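Peptidoglycan glycosyltransferase (PDB 4OVD) belongs to the penicillin-binding proteins, combining a dimerisation domain of that family with an alpha/beta domain of the penicillin-recognising fold. Local coordinates at residues I416-V421 with V511-G516; T426-K431 with S462-M467; L525-G530 with S547-D552; V529-T534 with S539-V544. All coordinates share one frame; numbering follows the deposited sequence.

Contact 1 of 4, residues I416-V421 with V511-G516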
loop_
_atom_site.group_PDB
_atom_site.type_symbol
_atom_site.label_atom_id
_atom_site.label_comp_id
_atom_site.label_asym_id
_atom_site.label_seq_id
_atom_site.Cartn_x
_atom_site.Cartn_y
_atom_site.Cartn_z
ATOM N N ILE A 416 6.640 4.251 8.406
ATOM C CA ILE A 416 5.286 3.783 8.286
ATOM C C ILE A 416 5.191 2.643 7.306
ATOM O O ILE A 416 6.060 2.471 6.476
ATOM C CB ILE A 416 4.381 4.932 7.785
ATOM C CG1 ILE A 416 4.863 5.424 6.428
ATOM C CG2 ILE A 416 4.294 6.004 8.859
ATOM C CD1 ILE A 416 4.186 6.678 5.852
ATOM N N PRO A 417 4.122 1.869 7.395
ATOM C CA PRO A 417 3.926 0.828 6.428
ATOM C C PRO A 417 3.460 1.502 5.176
ATOM O O PRO A 417 2.735 2.514 5.266
ATOM C CB PRO A 417 2.771 -0.003 7.032
ATOM C CG PRO A 417 2.057 0.930 7.914
ATOM C CD PRO A 417 3.076 1.876 8.437
ATOM N N PHE A 418 3.777 0.922 4.026
ATOM C CA PHE A 418 3.401 1.507 2.763
ATOM C C PHE A 418 1.880 1.557 2.544
ATOM O O PHE A 418 1.396 2.404 1.804
ATOM C CB PHE A 418 4.128 0.900 1.591
ATOM C CG PHE A 418 5.540 1.433 1.419
ATOM C CD1 PHE A 418 5.764 2.708 0.951
ATOM C CD2 PHE A 418 6.619 0.642 1.721
ATOM C CE1 PHE A 418 7.053 3.218 0.825
ATOM C CE2 PHE A 418 7.897 1.161 1.664
ATOM C CZ PHE A 418 8.126 2.425 1.203
ATOM N N ILE A 419 1.133 0.704 3.245
ATOM C CA ILE A 419 -0.316 0.723 3.133
ATOM C C ILE A 419 -0.889 2.109 3.541
ATOM O O ILE A 419 -1.931 2.564 3.006
ATOM C CB ILE A 419 -0.979 -0.434 3.916
ATOM C CG1 ILE A 419 -2.451 -0.625 3.462
ATOM C CG2 ILE A 419 -0.862 -0.196 5.399
ATOM C CD1 ILE A 419 -2.634 -1.069 1.993
ATOM N N GLN A 420 -0.154 2.840 4.367
ATOM C CA GLN A 420 -0.575 4.176 4.737
ATOM C C GLN A 420 -0.370 5.155 3.582
ATOM O O GLN A 420 -1.157 6.097 3.365
ATOM C CB GLN A 420 0.212 4.654 5.952
ATOM C CG GLN A 420 -0.296 4.054 7.247
ATOM C CD GLN A 420 0.374 4.625 8.465
ATOM O OE1 GLN A 420 0.978 5.744 8.438
ATOM N NE2 GLN A 420 0.253 3.896 9.568
ATOM N N VAL A 421 0.690 4.921 2.825
ATOM C CA VAL A 421 0.987 5.761 1.676
ATOM C C VAL A 421 -0.051 5.498 0.625
ATOM O O VAL A 421 -0.598 6.433 0.021
ATOM C CB VAL A 421 2.381 5.495 1.113
ATOM C CG1 VAL A 421 2.616 6.358 -0.106
ATOM C CG2 VAL A 421 3.434 5.777 2.195
ATOM N N VAL A 511 14.849 1.385 -0.513
ATOM C CA VAL A 511 13.612 0.781 -0.939
ATOM C C VAL A 511 13.221 1.550 -2.176
ATOM O O VAL A 511 13.204 2.796 -2.174
ATOM C CB VAL A 511 12.551 0.964 0.154
ATOM C CG1 VAL A 511 11.185 0.472 -0.333
ATOM C CG2 VAL A 511 12.963 0.224 1.411
ATOM N N ALA A 512 12.989 0.843 -3.256
ATOM C CA ALA A 512 12.596 1.503 -4.500
ATOM C C ALA A 512 11.132 1.239 -4.664
ATOM O O ALA A 512 10.744 0.083 -4.825
ATOM C CB ALA A 512 13.355 0.926 -5.690
ATOM N N SER A 513 10.364 2.308 -4.816
ATOM C CA SER A 513 8.901 2.231 -4.895
ATOM C C SER A 513 8.331 3.013 -6.025
ATOM O O SER A 513 8.945 3.958 -6.494
ATOM C CB SER A 513 8.331 2.932 -3.678
ATOM O OG SER A 513 8.726 2.202 -2.538
ATOM N N PHE A 514 7.200 2.555 -6.512
ATOM C CA PHE A 514 6.469 3.303 -7.449
ATOM C C PHE A 514 4.972 3.130 -7.102
ATOM O O PHE A 514 4.533 2.004 -6.917
ATOM C CB PHE A 514 6.682 2.869 -8.897
ATOM C CG PHE A 514 5.937 3.741 -9.853
ATOM C CD1 PHE A 514 6.449 4.941 -10.199
ATOM C CD2 PHE A 514 4.700 3.391 -10.332
ATOM C CE1 PHE A 514 5.738 5.770 -11.097
ATOM C CE2 PHE A 514 3.978 4.193 -11.242
ATOM C CZ PHE A 514 4.520 5.367 -11.609
ATOM N N CYS A 515 4.216 4.227 -7.073
ATOM C CA CYS A 515 2.787 4.137 -6.840
ATOM C C CYS A 515 2.135 4.896 -7.993
ATOM O O CYS A 515 2.462 6.076 -8.203
ATOM C CB CYS A 515 2.362 4.754 -5.512
ATOM S SG CYS A 515 0.613 4.272 -5.122
ATOM N N GLY A 516 1.258 4.237 -8.743
ATOM C CA GLY A 516 0.591 4.869 -9.904
ATOM C C GLY A 516 -0.887 4.583 -10.029
ATOM O O GLY A 516 -1.372 3.585 -9.549
#
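The ring of Phe418 reaches strand 511-516 because its CG lies beside the backbone N and anti to the carbonyl carbon (chi1 -79°); Val511 answers from the opposite direction with CG1 anti to its own N (chi1 174°). These rotations leave Phe418 CE2 3.9 Å from Val511 CG1. The far end of the ring also meets Ser513, with Phe418 CZ 3.8 Å from Ser513 OG. Both partners approach the ring obliquely, and no hydrogen bond links the segments, so the 120 Å² they bury is van der Waals contact. The hydroxyl of Ser513 is satisfied elsewhere, by a hydrogen bond with Tyr528 OH.

In the penicillin-recognising fold, a five-stranded antiparallel sheet carries helices on its two faces, and here Phe418, by the first turn of helix 418-429, meets strand 510-518. The backbone of Ser513 bonds to Gly492, the glycine of the Lys-Thr-Gly signature on the neighbouring strand. The Phe418 CA and Ser513 CA atoms are 9.5 Å apart, a gap bridged mainly by the aromatic side chain. Its ring meets those of Tyr291 and Tyr528 as well.

Contact 2 of 4, residues T426-K431 with S462-M467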
loop_
_atom_site.group_PDB
_atom_site.type_symbol
_atom_site.label_atom_id
_atom_site.label_comp_id
_atom_site.label_asym_id
_atom_site.label_seq_id
_atom_site.Cartn_x
_atom_site.Cartn_y
_atom_site.Cartn_z
ATOM N N THR A 426 -5.074 7.327 -2.354
ATOM C CA THR A 426 -6.453 7.181 -2.768
ATOM C C THR A 426 -7.167 8.541 -2.757
ATOM O O THR A 426 -7.953 8.748 -3.630
ATOM C CB THR A 426 -7.300 6.107 -2.042
ATOM O OG1 THR A 426 -7.520 6.451 -0.658
ATOM C CG2 THR A 426 -6.659 4.772 -2.169
ATOM N N ALA A 427 -6.891 9.431 -1.808
ATOM C CA ALA A 427 -7.515 10.726 -1.787
ATOM C C ALA A 427 -7.230 11.509 -3.062
ATOM O O ALA A 427 -8.119 12.169 -3.614
ATOM C CB ALA A 427 -7.099 11.525 -0.564
ATOM N N VAL A 428 -6.007 11.408 -3.567
ATOM C CA VAL A 428 -5.687 12.111 -4.813
ATOM C C VAL A 428 -6.419 11.451 -5.973
ATOM O O VAL A 428 -6.905 12.107 -6.925
ATOM C CB VAL A 428 -4.165 12.154 -5.039
ATOM C CG1 VAL A 428 -3.822 12.654 -6.427
ATOM C CG2 VAL A 428 -3.527 13.033 -4.001
ATOM N N ALA A 429 -6.536 10.136 -5.913
ATOM C CA ALA A 429 -7.195 9.425 -7.017
ATOM C C ALA A 429 -8.711 9.364 -6.886
ATOM O O ALA A 429 -9.356 8.885 -7.790
ATOM C CB ALA A 429 -6.674 8.002 -7.105
ATOM N N ASN A 430 -9.279 9.776 -5.754
ATOM C CA ASN A 430 -10.706 9.672 -5.621
ATOM C C ASN A 430 -11.391 10.976 -5.263
ATOM O O ASN A 430 -12.197 11.023 -4.332
ATOM C CB ASN A 430 -10.997 8.627 -4.598
ATOM C CG ASN A 430 -12.469 8.359 -4.461
ATOM O OD1 ASN A 430 -13.136 8.203 -5.438
ATOM N ND2 ASN A 430 -12.933 8.209 -3.262
ATOM N N LYS A 431 -10.974 12.049 -5.930
ATOM C CA LYS A 431 -11.597 13.373 -5.747
ATOM C C LYS A 431 -11.479 13.893 -4.371
ATOM O O LYS A 431 -12.333 14.596 -3.871
ATOM C CB LYS A 431 -13.056 13.315 -6.183
ATOM C CG LYS A 431 -13.134 13.005 -7.676
ATOM C CD LYS A 431 -14.556 12.693 -8.190
ATOM C CE LYS A 431 -15.534 13.869 -8.067
ATOM N NZ LYS A 431 -15.130 15.092 -8.826
ATOM N N SER A 462 -7.198 17.090 -8.252
ATOM C CA SER A 462 -6.936 17.292 -9.648
ATOM C C SER A 462 -5.584 17.951 -9.925
ATOM O O SER A 462 -4.937 17.594 -10.873
ATOM C CB SER A 462 -8.027 18.206 -10.264
ATOM O OG SER A 462 -9.249 17.536 -10.187
ATOM N N ALA A 463 -5.175 18.943 -9.141
ATOM C CA ALA A 463 -3.888 19.588 -9.360
ATOM C C ALA A 463 -2.776 18.544 -9.052
ATOM O O ALA A 463 -1.825 18.448 -9.782
ATOM C CB ALA A 463 -3.748 20.801 -8.450
ATOM N N GLU A 464 -2.950 17.710 -8.012
ATOM C CA GLU A 464 -1.971 16.694 -7.713
ATOM C C GLU A 464 -1.879 15.617 -8.827
ATOM O O GLU A 464 -0.755 15.182 -9.197
ATOM C CB GLU A 464 -2.250 16.037 -6.399
ATOM C CG GLU A 464 -2.089 16.949 -5.208
ATOM C CD GLU A 464 -0.636 17.309 -4.892
ATOM O OE1 GLU A 464 0.263 16.422 -4.908
ATOM O OE2 GLU A 464 -0.398 18.510 -4.615
ATOM N N LEU A 465 -3.013 15.160 -9.340
ATOM C CA LEU A 465 -2.986 14.196 -10.413
ATOM C C LEU A 465 -2.265 14.778 -11.632
ATOM O O LEU A 465 -1.499 14.059 -12.315
ATOM C CB LEU A 465 -4.392 13.785 -10.852
ATOM C CG LEU A 465 -5.177 12.803 -9.992
ATOM C CD1 LEU A 465 -6.625 12.654 -10.536
ATOM C CD2 LEU A 465 -4.462 11.450 -9.900
ATOM N N ASP A 466 -2.548 16.053 -11.929
ATOM C CA ASP A 466 -1.869 16.730 -13.021
ATOM C C ASP A 466 -0.349 16.671 -12.834
ATOM O O ASP A 466 0.386 16.372 -13.764
ATOM C CB ASP A 466 -2.326 18.175 -13.201
ATOM C CG ASP A 466 -1.846 18.762 -14.527
ATOM O OD1 ASP A 466 -2.344 18.305 -15.575
ATOM O OD2 ASP A 466 -0.976 19.667 -14.525
HETATM N N MSE A 467 0.128 16.934 -11.638
HETATM C CA MSE A 467 1.544 16.884 -11.406
HETATM C C MSE A 467 2.062 15.467 -11.450
HETATM O O MSE A 467 3.119 15.239 -11.981
HETATM C CB MSE A 467 2.033 17.544 -10.131
HETATM C CG MSE A 467 1.666 18.995 -10.143
HETATM SE SE MSE A 467 2.318 19.960 -8.568
HETATM C CE MSE A 467 1.017 19.349 -7.216
#
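Val428 and Leu465 mark the closest backbone approach, their CA atoms 6.6 Å apart, where the last turn of helix 418-429 meets the middle of helix 458-474. The first helix is ending here: Asn430 is the first residue to leave helical phi/psi, and its N makes only weak bonds back to Thr426 O and Ala427 O. By contrast, 462-467 is regular helix, with Asp466 N bonded to Ser462 O at 3.0 Å.

Val428 contributes the largest share of the buried surface, 78 of 174 Å². Its CG1, anti to the backbone N (chi1 170°), fits between two consecutive residues of the other helix, 3.7 Å from Glu464 CB and equally close to Leu465 CD2. The valine and leucine side chains run alongside one another, pointing opposite ways. In doing so, Leu465 brings its branch point over the valine carbonyl, with Leu465 CG 3.6 Å from Val428 O. This is a carbon-oxygen packing contact, and no hydrogen bond crosses the interface. Glu464 contributes its aliphatic root: the chain bends at chi2 (-71°), taking the carboxylate away from Val428 to a hydrogen bond between OE1 and Thr302 OG1. Ala429 is peripheral, its CA 4.5 Å from Leu465 CD2.

Helix 298-307 borders the contact, its Val299 and Ser303 touching Val428 and its Ser303 and Val306 touching Glu464. Ile517 of strand 510-518 meets both Ala429 and Leu465, so the two helices come together against the central sheet.

Contact 3 of 4, residues L525-G530 with S547-D552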
loop_
_atom_site.group_PDB
_atom_site.type_symbol
_atom_site.label_atom_id
_atom_site.label_comp_id
_atom_site.label_asym_id
_atom_site.label_seq_id
_atom_site.Cartn_x
_atom_site.Cartn_y
_atom_site.Cartn_z
ATOM N N LEU A 525 -8.303 1.903 -10.926
ATOM C CA LEU A 525 -7.042 1.184 -10.638
ATOM C C LEU A 525 -5.801 1.965 -10.200
ATOM O O LEU A 525 -5.350 2.904 -10.884
ATOM C CB LEU A 525 -6.661 0.399 -11.901
ATOM C CG LEU A 525 -5.369 -0.423 -11.836
ATOM C CD1 LEU A 525 -5.469 -1.609 -10.883
ATOM C CD2 LEU A 525 -5.103 -0.973 -13.213
HETATM N N MSE A 526 -5.184 1.508 -9.110
HETATM C CA MSE A 526 -3.966 2.073 -8.649
HETATM C C MSE A 526 -3.133 0.874 -8.243
HETATM O O MSE A 526 -3.632 -0.105 -7.677
HETATM C CB MSE A 526 -4.284 2.983 -7.464
HETATM C CG MSE A 526 -3.169 3.923 -7.075
HETATM SE SE MSE A 526 -3.687 5.057 -5.497
HETATM C CE MSE A 526 -3.564 3.538 -4.334
ATOM N N VAL A 527 -1.849 0.944 -8.516
ATOM C CA VAL A 527 -0.943 -0.124 -8.209
ATOM C C VAL A 527 0.296 0.431 -7.535
ATOM O O VAL A 527 0.774 1.564 -7.893
ATOM C CB VAL A 527 -0.492 -0.783 -9.487
ATOM C CG1 VAL A 527 0.718 -1.629 -9.252
ATOM C CG2 VAL A 527 -1.633 -1.528 -10.153
ATOM N N TYR A 528 0.789 -0.362 -6.579
ATOM C CA TYR A 528 2.003 -0.070 -5.835
ATOM C C TYR A 528 2.992 -1.187 -5.989
ATOM O O TYR A 528 2.640 -2.342 -5.888
ATOM C CB TYR A 528 1.744 0.087 -4.287
ATOM C CG TYR A 528 3.059 0.170 -3.528
ATOM C CD1 TYR A 528 3.676 -0.951 -3.048
ATOM C CD2 TYR A 528 3.667 1.377 -3.290
ATOM C CE1 TYR A 528 4.875 -0.864 -2.336
ATOM C CE2 TYR A 528 4.850 1.470 -2.637
ATOM C CZ TYR A 528 5.444 0.339 -2.144
ATOM O OH TYR A 528 6.670 0.470 -1.496
ATOM N N VAL A 529 4.244 -0.839 -6.218
ATOM C CA VAL A 529 5.333 -1.761 -6.354
ATOM C C VAL A 529 6.482 -1.242 -5.522
ATOM O O VAL A 529 6.879 -0.069 -5.620
ATOM C CB VAL A 529 5.894 -1.869 -7.775
ATOM C CG1 VAL A 529 7.062 -2.849 -7.761
ATOM C CG2 VAL A 529 4.813 -2.300 -8.784
ATOM N N GLY A 530 7.018 -2.106 -4.672
ATOM C CA GLY A 530 8.149 -1.774 -3.820
ATOM C C GLY A 530 9.178 -2.894 -3.848
ATOM O O GLY A 530 8.809 -4.033 -3.814
ATOM N N SER A 547 4.707 -0.873 -14.944
ATOM C CA SER A 547 4.192 -0.807 -16.309
ATOM C C SER A 547 3.651 -2.135 -16.780
ATOM O O SER A 547 2.602 -2.164 -17.391
ATOM C CB SER A 547 5.188 -0.240 -17.357
ATOM O OG SER A 547 6.408 -0.957 -17.383
ATOM N N GLN A 548 4.362 -3.217 -16.490
ATOM C CA GLN A 548 3.925 -4.548 -16.865
ATOM C C GLN A 548 2.777 -5.066 -15.987
ATOM O O GLN A 548 1.761 -5.545 -16.489
ATOM C CB GLN A 548 5.103 -5.526 -16.854
ATOM C CG GLN A 548 4.699 -6.995 -17.075
ATOM C CD GLN A 548 3.948 -7.328 -18.391
ATOM O OE1 GLN A 548 3.434 -8.456 -18.549
ATOM N NE2 GLN A 548 3.902 -6.391 -19.329
ATOM N N PHE A 549 2.866 -4.922 -14.670
ATOM C CA PHE A 549 1.813 -5.437 -13.886
ATOM C C PHE A 549 0.498 -4.603 -13.960
ATOM O O PHE A 549 -0.620 -5.135 -13.982
ATOM C CB PHE A 549 2.276 -5.633 -12.438
ATOM C CG PHE A 549 1.200 -6.108 -11.570
ATOM C CD1 PHE A 549 0.793 -7.421 -11.624
ATOM C CD2 PHE A 549 0.572 -5.240 -10.691
ATOM C CE1 PHE A 549 -0.244 -7.876 -10.838
ATOM C CE2 PHE A 549 -0.469 -5.674 -9.919
ATOM C CZ PHE A 549 -0.873 -7.000 -9.982
ATOM N N ALA A 550 0.614 -3.310 -13.999
ATOM C CA ALA A 550 -0.598 -2.485 -14.040
ATOM C C ALA A 550 -1.360 -2.691 -15.361
ATOM O O ALA A 550 -2.584 -2.645 -15.375
ATOM C CB ALA A 550 -0.272 -1.034 -13.824
ATOM N N LYS A 551 -0.612 -2.976 -16.419
ATOM C CA LYS A 551 -1.143 -3.268 -17.766
ATOM C C LYS A 551 -1.967 -4.527 -17.649
ATOM O O LYS A 551 -3.163 -4.529 -17.994
ATOM C CB LYS A 551 0.047 -3.442 -18.726
ATOM C CG LYS A 551 -0.214 -4.025 -20.089
ATOM C CD LYS A 551 -1.203 -3.195 -20.848
ATOM C CE LYS A 551 -1.290 -3.731 -22.275
ATOM N NZ LYS A 551 -2.398 -3.084 -23.014
ATOM N N ASP A 552 -1.344 -5.588 -17.112
ATOM C CA ASP A 552 -2.049 -6.853 -16.874
ATOM C C ASP A 552 -3.223 -6.653 -15.949
ATOM O O ASP A 552 -4.222 -7.295 -16.116
ATOM C CB ASP A 552 -1.142 -7.899 -16.237
ATOM C CG ASP A 552 -0.023 -8.323 -17.152
ATOM O OD1 ASP A 552 -0.006 -7.873 -18.317
ATOM O OD2 ASP A 552 0.849 -9.078 -16.690
#
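Val527 packs with both of its methyls against helix 547-552, and this is the tight part of the contact. Its CG1 is 3.9 Å from Phe549 CD2 and lies in the plane of the phenyl ring, at the edge. Its CG2 lies 3.9 Å from Ala550 CB. The small alanine lets the backbones approach, the Val527 CA and Ala550 CA atoms being 6.3 Å apart. Phe549 swings its ring toward the strand with CG anti to the backbone N (chi1 177°), while helix 225-242 meets the same ring through Leu227, Ala231 and Gln234. Two residues earlier on the strand, Leu525 places CD2 3.7 Å from Ala550 O, a methyl resting on a helix carbonyl.

Packing slackens at the other end, where the Val529 side chain comes no nearer than 5.5 Å to the segment 547-552 and turns to Val545 and Phe546 in the preceding helical turn. The outer side of the helix faces solvent: Gln548 is exposed, and Lys551 is partly exposed, with its CB directed away from the strand. Asp552 is also partly exposed, although its OD2 bonds to Gln234 NE2.

The axes of strand 525-530 and helix 547-552 pass 9.0 Å apart with 149° between their directions, so the helix runs back roughly antiparallel over the strand. A C-terminal helix lying with an earlier helix, here 225-242, on one face of a five-stranded antiparallel sheet is characteristic of the penicillin-recognising fold.

Contact 4 of 4, residues V529-T534 with S539-V544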
loop_
_atom_site.group_PDB
_atom_site.type_symbol
_atom_site.label_atom_id
_atom_site.label_comp_id
_atom_site.label_asym_id
_atom_site.label_seq_id
_atom_site.Cartn_x
_atom_site.Cartn_y
_atom_site.Cartn_z
ATOM N N VAL A 529 4.244 -0.839 -6.218
ATOM C CA VAL A 529 5.333 -1.761 -6.354
ATOM C C VAL A 529 6.482 -1.242 -5.522
ATOM O O VAL A 529 6.879 -0.069 -5.620
ATOM C CB VAL A 529 5.894 -1.869 -7.775
ATOM C CG1 VAL A 529 7.062 -2.849 -7.761
ATOM C CG2 VAL A 529 4.813 -2.300 -8.784
ATOM N N GLY A 530 7.018 -2.106 -4.672
ATOM C CA GLY A 530 8.149 -1.774 -3.820
ATOM C C GLY A 530 9.178 -2.894 -3.848
ATOM O O GLY A 530 8.809 -4.033 -3.814
ATOM N N LEU A 531 10.455 -2.548 -3.831
ATOM C CA LEU A 531 11.558 -3.466 -3.855
ATOM C C LEU A 531 12.448 -3.015 -2.738
ATOM O O LEU A 531 12.973 -1.889 -2.790
ATOM C CB LEU A 531 12.301 -3.374 -5.165
ATOM C CG LEU A 531 11.421 -3.912 -6.312
ATOM C CD1 LEU A 531 11.969 -3.583 -7.707
ATOM C CD2 LEU A 531 11.175 -5.414 -6.168
ATOM N N ASN A 532 12.672 -3.931 -1.798
ATOM C CA ASN A 532 13.412 -3.641 -0.575
ATOM C C ASN A 532 14.827 -4.170 -0.612
ATOM O O ASN A 532 15.099 -5.332 -0.989
ATOM C CB ASN A 532 12.694 -4.185 0.636
ATOM C CG ASN A 532 11.235 -3.777 0.715
ATOM O OD1 ASN A 532 10.767 -2.797 0.118
ATOM N ND2 ASN A 532 10.480 -4.567 1.446
ATOM N N ASP A 533 15.716 -3.235 -0.309
ATOM C CA ASP A 533 17.161 -3.405 -0.293
ATOM C C ASP A 533 17.716 -3.733 -1.668
ATOM O O ASP A 533 18.349 -4.773 -1.916
ATOM C CB ASP A 533 17.623 -4.376 0.813
ATOM C CG ASP A 533 19.113 -4.225 1.149
ATOM O OD1 ASP A 533 19.815 -3.367 0.551
ATOM O OD2 ASP A 533 19.594 -4.965 2.020
ATOM N N THR A 534 17.481 -2.783 -2.562
ATOM C CA THR A 534 17.985 -2.828 -3.912
ATOM C C THR A 534 18.859 -1.582 -4.172
ATOM O O THR A 534 18.679 -0.545 -3.595
ATOM C CB THR A 534 16.880 -2.964 -4.989
ATOM O OG1 THR A 534 17.529 -3.017 -6.254
ATOM C CG2 THR A 534 15.956 -1.751 -5.031
ATOM N N SER A 539 13.084 4.528 -10.787
ATOM C CA SER A 539 12.805 4.876 -12.180
ATOM C C SER A 539 13.158 3.723 -13.146
ATOM O O SER A 539 12.552 3.603 -14.224
ATOM C CB SER A 539 13.615 6.095 -12.574
ATOM O OG SER A 539 15.027 5.822 -12.492
ATOM N N GLN A 540 14.131 2.879 -12.755
ATOM C CA GLN A 540 14.559 1.771 -13.590
ATOM C C GLN A 540 14.088 0.455 -13.032
ATOM O O GLN A 540 14.343 -0.612 -13.621
ATOM C CB GLN A 540 16.107 1.730 -13.703
ATOM C CG GLN A 540 16.702 3.028 -14.268
ATOM C CD GLN A 540 15.953 3.459 -15.539
ATOM O OE1 GLN A 540 15.610 2.627 -16.391
ATOM N NE2 GLN A 540 15.653 4.754 -15.646
ATOM N N SER A 541 13.414 0.453 -11.897
ATOM C CA SER A 541 13.033 -0.826 -11.354
ATOM C C SER A 541 11.586 -0.898 -10.998
ATOM O O SER A 541 10.804 -1.448 -11.726
ATOM C CB SER A 541 13.943 -1.195 -10.187
ATOM O OG SER A 541 13.844 -0.261 -9.157
ATOM N N ALA A 542 11.190 -0.273 -9.909
ATOM C CA ALA A 542 9.845 -0.382 -9.528
ATOM C C ALA A 542 8.905 0.173 -10.586
ATOM O O ALA A 542 7.787 -0.344 -10.765
ATOM C CB ALA A 542 9.666 0.356 -8.226
ATOM N N ALA A 543 9.300 1.244 -11.249
ATOM C CA ALA A 543 8.461 1.837 -12.290
ATOM C C ALA A 543 8.309 0.860 -13.452
ATOM O O ALA A 543 7.258 0.790 -14.062
ATOM C CB ALA A 543 9.060 3.139 -12.787
ATOM N N VAL A 544 9.353 0.103 -13.751
ATOM C CA VAL A 544 9.321 -0.884 -14.858
ATOM C C VAL A 544 8.374 -2.027 -14.539
ATOM O O VAL A 544 7.559 -2.443 -15.380
ATOM C CB VAL A 544 10.727 -1.425 -15.168
ATOM C CG1 VAL A 544 10.684 -2.574 -16.166
ATOM C CG2 VAL A 544 11.614 -0.327 -15.707
#
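Val529 O is engaged from two residues: it accepts a backbone hydrogen bond from Phe514 N, and the methyl of Ala542 rests on it. The second contact, with Ala542 CB 3.8 Å from Val529 O, is packing. Together they mark the junction of a strand-loop-helix unit in the penicillin-recognising fold, in which the chain leaves the central sheet at the end of strand 525-532, turns through a short loop and comes back as helix 542-556.

The chain folds back closely, with 5.7 Å between Val529 CA and Ala542 CA. Val529 meets the first helical residue along its flank: its CB is 3.9 Å from Ala542 O, and its CG1 is 4.2 Å from Ala542 CB. Two residues on, Leu531 reaches the helix start with CD1 anti to its CA (chi2 168°), setting its CD1 4.0 Å from Ser541 CB and 4.1 Å from Ala542 N. Ala238, Val239 and Phe242 of helix 225-242 also touch this leucine.

Ser541 occupies the N-cap position, yet its side chain makes no capping bond. Its OG is placed between the backbone N and the carbonyl carbon (chi1 61°) and bonds instead to Leu537 O, tying the loop to itself. No hydrogen bond crosses between the two segments, which bury 180 Å² through these apolar and carbonyl contacts. Past the strand, one hydroxyl makes two bonds: Thr534 OG1 is hydrogen-bonded to Phe242 O and to Gln536 N.

In the fold
All four contacts fall within one domain and gather about its antiparallel sheet. Contacts 1 and 2 use opposite ends of helix 418-429, their centres 16 Å apart, and contact 2 is nested inside the loop closed by contact 1. Contacts 3 and 4 divide strand 525-532 and helix 542-556, sharing Val529 and Gly530. Strand pairing joins contact 1 to contact 3 through Gly516 N and Val527 O, 2.8 Å apart, whereas contact 2 touches contact 3 where Thr426 CG2 lies 4.0 Å from Met526 CE. Contacts 2 and 4 are farthest apart, about 23 Å between centres. A bound calcium ion lies about 8 Å from the Ser513 side chain and about 10 Å from that of Ala542.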